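Local coordinates for chitin oligosaccahride binding protein NagB1 (Paenibacillus sp. FPU-7, PDB 7EHP) that binds chitin oligosaccharides such as N,N'-diacetylchitobiose as an extracellular solute-binding protein, probably delivering them to a membrane transporter, at residues T2-V10 with E55-D66. Numbering follows the deposited sequence.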
loop_
_atom_site.group_PDB
_atom_site.type_symbol
_atom_site.label_atom_id
_atom_site.label_comp_id
_atom_site.label_asym_id
_atom_site.label_seq_id
_atom_site.Cartn_x
_atom_site.Cartn_y
_atom_site.Cartn_z
ATOM N N THR A 2 -13.315 14.034 -21.368
ATOM C CA THR A 2 -13.971 13.212 -22.380
ATOM C C THR A 2 -13.346 11.814 -22.436
ATOM O O THR A 2 -14.046 10.837 -22.692
ATOM C CB THR A 2 -13.908 13.870 -23.759
ATOM O OG1 THR A 2 -14.426 15.201 -23.661
ATOM C CG2 THR A 2 -14.732 13.075 -24.773
ATOM N N VAL A 3 -12.038 11.714 -22.195
ATOM C CA VAL A 3 -11.411 10.450 -21.799
ATOM C C VAL A 3 -11.072 10.574 -20.315
ATOM O O VAL A 3 -10.194 11.361 -19.935
ATOM C CB VAL A 3 -10.162 10.128 -22.625
ATOM C CG1 VAL A 3 -9.333 9.061 -21.919
ATOM C CG2 VAL A 3 -10.553 9.645 -24.023
ATOM N N SER A 4 -11.765 9.804 -19.477
ATOM C CA SER A 4 -11.656 9.950 -18.031
ATOM C C SER A 4 -10.444 9.202 -17.494
ATOM O O SER A 4 -10.155 8.068 -17.900
ATOM C CB SER A 4 -12.929 9.442 -17.354
ATOM O OG SER A 4 -13.356 8.230 -17.948
ATOM N N LEU A 5 -9.733 9.847 -16.574
ATOM C CA LEU A 5 -8.537 9.284 -15.952
ATOM C C LEU A 5 -8.746 9.394 -14.447
ATOM O O LEU A 5 -8.548 10.466 -13.875
ATOM C CB LEU A 5 -7.267 10.011 -16.390
ATOM C CG LEU A 5 -5.952 9.224 -16.233
ATOM C CD1 LEU A 5 -4.778 9.903 -16.951
ATOM C CD2 LEU A 5 -5.589 8.953 -14.790
ATOM N N ARG A 6 -9.121 8.285 -13.811
ATOM C CA ARG A 6 -9.386 8.270 -12.374
ATOM C C ARG A 6 -8.095 7.982 -11.609
ATOM O O ARG A 6 -7.425 6.972 -11.855
ATOM C CB ARG A 6 -10.447 7.223 -12.043
ATOM C CG ARG A 6 -10.527 6.870 -10.554
ATOM C CD ARG A 6 -11.332 7.886 -9.773
ATOM N NE ARG A 6 -12.624 8.193 -10.391
ATOM C CZ ARG A 6 -13.689 7.391 -10.405
ATOM N NH1 ARG A 6 -13.665 6.192 -9.820
ATOM N NH2 ARG A 6 -14.795 7.798 -11.004
ATOM N N HIS A 7 -7.751 8.862 -10.678
ATOM C CA HIS A 7 -6.548 8.702 -9.876
ATOM C C HIS A 7 -6.879 9.033 -8.427
ATOM O O HIS A 7 -7.923 9.619 -8.118
ATOM C CB HIS A 7 -5.435 9.623 -10.374
ATOM C CG HIS A 7 -5.749 11.068 -10.157
ATOM N ND1 HIS A 7 -5.461 11.716 -8.976
ATOM C CD2 HIS A 7 -6.398 11.968 -10.932
ATOM C CE1 HIS A 7 -5.886 12.964 -9.046
ATOM N NE2 HIS A 7 -6.455 13.143 -10.224
ATOM N N THR A 8 -5.956 8.699 -7.527
ATOM C CA THR A 8 -6.163 8.953 -6.106
ATOM C C THR A 8 -5.187 9.974 -5.546
ATOM O O THR A 8 -5.045 10.072 -4.317
ATOM C CB THR A 8 -6.063 7.647 -5.313
ATOM O OG1 THR A 8 -4.746 7.110 -5.450
ATOM C CG2 THR A 8 -7.065 6.628 -5.840
ATOM N N GLN A 9 -4.501 10.735 -6.403
ATOM C CA GLN A 9 -3.462 11.659 -5.931
ATOM C C GLN A 9 -4.105 12.997 -5.561
ATOM O O GLN A 9 -3.991 13.998 -6.261
ATOM C CB GLN A 9 -2.367 11.826 -6.983
ATOM C CG GLN A 9 -1.678 10.525 -7.441
ATOM C CD GLN A 9 -1.348 9.594 -6.280
ATOM O OE1 GLN A 9 -0.703 9.997 -5.301
ATOM N NE2 GLN A 9 -1.785 8.339 -6.381
ATOM N N VAL A 10 -4.809 13.004 -4.432
ATOM C CA VAL A 10 -5.666 14.141 -4.105
ATOM C C VAL A 10 -5.104 15.030 -3.001
ATOM O O VAL A 10 -5.541 16.186 -2.886
ATOM C CB VAL A 10 -7.092 13.682 -3.733
ATOM C CG1 VAL A 10 -7.733 12.970 -4.920
ATOM C CG2 VAL A 10 -7.064 12.790 -2.456
ATOM N N GLU A 55 -19.081 1.517 -9.862
ATOM C CA GLU A 55 -19.006 1.737 -11.307
ATOM C C GLU A 55 -18.750 0.439 -12.055
ATOM O O GLU A 55 -19.296 0.222 -13.141
ATOM C CB GLU A 55 -17.920 2.767 -11.620
ATOM C CG GLU A 55 -18.182 4.108 -10.959
ATOM C CD GLU A 55 -16.974 5.019 -10.941
ATOM O OE1 GLU A 55 -17.181 6.243 -11.050
ATOM O OE2 GLU A 55 -15.827 4.527 -10.804
ATOM N N MET A 56 -17.925 -0.440 -11.498
ATOM C CA MET A 56 -17.681 -1.720 -12.152
ATOM C C MET A 56 -18.954 -2.555 -12.212
ATOM O O MET A 56 -19.239 -3.192 -13.231
ATOM C CB MET A 56 -16.570 -2.482 -11.429
ATOM C CG MET A 56 -15.170 -1.959 -11.716
ATOM S SD MET A 56 -14.691 -2.113 -13.462
ATOM C CE MET A 56 -13.048 -1.404 -13.419
ATOM N N ALA A 57 -19.741 -2.557 -11.137
ATOM C CA ALA A 57 -20.950 -3.374 -11.134
ATOM C C ALA A 57 -21.960 -2.868 -12.154
ATOM O O ALA A 57 -22.644 -3.666 -12.804
ATOM C CB ALA A 57 -21.569 -3.395 -9.741
ATOM N N ALA A 58 -22.082 -1.546 -12.286
ATOM C CA ALA A 58 -22.996 -0.934 -13.241
ATOM C C ALA A 58 -22.455 -0.952 -14.663
ATOM O O ALA A 58 -23.215 -0.684 -15.603
ATOM C CB ALA A 58 -23.302 0.508 -12.824
ATOM N N GLY A 59 -21.169 -1.249 -14.836
ATOM C CA GLY A 59 -20.559 -1.312 -16.146
ATOM C C GLY A 59 -20.119 0.007 -16.737
ATOM O O GLY A 59 -19.906 0.077 -17.950
ATOM N N ASN A 60 -19.975 1.064 -15.935
ATOM C CA ASN A 60 -19.497 2.358 -16.433
ATOM C C ASN A 60 -18.283 2.862 -15.642
ATOM O O ASN A 60 -18.294 3.968 -15.091
ATOM C CB ASN A 60 -20.637 3.380 -16.429
ATOM C CG ASN A 60 -21.123 3.729 -15.024
ATOM O OD1 ASN A 60 -20.955 2.952 -14.083
ATOM N ND2 ASN A 60 -21.739 4.902 -14.884
ATOM N N PRO A 61 -17.196 2.094 -15.608
ATOM C CA PRO A 61 -15.972 2.576 -14.954
ATOM C C PRO A 61 -15.334 3.687 -15.769
ATOM O O PRO A 61 -15.674 3.869 -16.949
ATOM C CB PRO A 61 -15.080 1.329 -14.935
ATOM C CG PRO A 61 -15.501 0.600 -16.175
ATOM C CD PRO A 61 -16.994 0.743 -16.165
ATOM N N PRO A 62 -14.389 4.435 -15.196
ATOM C CA PRO A 62 -13.649 5.409 -16.001
ATOM C C PRO A 62 -12.903 4.689 -17.110
ATOM O O PRO A 62 -12.823 3.458 -17.135
ATOM C CB PRO A 62 -12.691 6.047 -14.986
ATOM C CG PRO A 62 -13.353 5.790 -13.647
ATOM C CD PRO A 62 -13.870 4.396 -13.819
ATOM N N LYS A 63 -12.346 5.463 -18.049
ATOM C CA LYS A 63 -11.599 4.813 -19.130
ATOM C C LYS A 63 -10.224 4.361 -18.647
ATOM O O LYS A 63 -9.746 3.288 -19.032
ATOM C CB LYS A 63 -11.489 5.753 -20.336
ATOM C CG LYS A 63 -12.851 6.096 -21.006
ATOM C CD LYS A 63 -13.725 4.838 -21.166
ATOM C CE LYS A 63 -15.120 5.113 -21.745
ATOM N NZ LYS A 63 -15.827 6.273 -21.117
ATOM N N ILE A 64 -9.594 5.146 -17.779
ATOM C CA ILE A 64 -8.332 4.803 -17.138
ATOM C C ILE A 64 -8.528 5.022 -15.642
ATOM O O ILE A 64 -9.094 6.044 -15.244
ATOM C CB ILE A 64 -7.173 5.679 -17.669
ATOM C CG1 ILE A 64 -7.062 5.587 -19.197
ATOM C CG2 ILE A 64 -5.847 5.325 -16.977
ATOM C CD1 ILE A 64 -6.398 6.808 -19.827
ATOM N N PHE A 65 -8.080 4.072 -14.806
ATOM C CA PHE A 65 -8.436 4.164 -13.390
ATOM C C PHE A 65 -7.398 3.518 -12.487
ATOM O O PHE A 65 -6.851 2.457 -12.797
ATOM C CB PHE A 65 -9.799 3.523 -13.096
ATOM C CG PHE A 65 -10.055 2.259 -13.865
ATOM C CD1 PHE A 65 -9.587 1.036 -13.394
ATOM C CD2 PHE A 65 -10.772 2.291 -15.053
ATOM C CE1 PHE A 65 -9.831 -0.137 -14.100
ATOM C CE2 PHE A 65 -11.015 1.130 -15.763
ATOM C CZ PHE A 65 -10.551 -0.078 -15.296
ATOM N N ASP A 66 -7.156 4.168 -11.356
ATOM C CA ASP A 66 -6.344 3.578 -10.300
ATOM C C ASP A 66 -6.935 2.227 -9.905
ATOM O O ASP A 66 -8.099 2.146 -9.497
ATOM C CB ASP A 66 -6.300 4.537 -9.113
ATOM C CG ASP A 66 -5.326 4.106 -8.052
ATOM O OD1 ASP A 66 -5.483 2.993 -7.504
ATOM O OD2 ASP A 66 -4.390 4.884 -7.775
HETATM O O HOH W 1 -14.707 8.886 -21.182
HETATM O O HOH W 2 -3.468 7.249 -8.566
#
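Arg6 meets Glu55 end-on: NH2 donates to OE1 at 2.8 Å in a nearly straight bond (175°) that uses the syn lone pair, while NH1 reaches OE2 at 2.9 Å. Guanidinium and carboxylate are nearly coplanar, 25° apart. With CG anti to the backbone N (chi1 165°), the arginine chain bends at chi2 and chi3, which brings its guanidinium beneath Pro62, whose CG lies 3.5 Å above the centre of the plane. NH2 also forms a salt bridge with Glu40 and NH1 a hydrogen bond with Asn47, fixing the rotation of this buried cation and probably balancing its charge. The backbones run as adjacent parallel strands of the N-terminal lobe of a periplasmic-binding-protein fold, helix 44-58 leading into the second. Arg6 N donates to Ile64 O at 2.7 Å, and Asp66 N to Arg6 O. On the sheet face opposite Arg6, Ile64 CG2 packs against Leu5 CG at 4.0 Å, with Tyr286 touching both side chains. Lys63 N donates to Ser4 OG at 2.9 Å. At the glycan-facing end, Asp66 OD1 is held by Asn284, while OD2 takes a hydrogen bond from a water that also accepts from Thr8 N and from NE2 of Gln9, which touches the bound sugar.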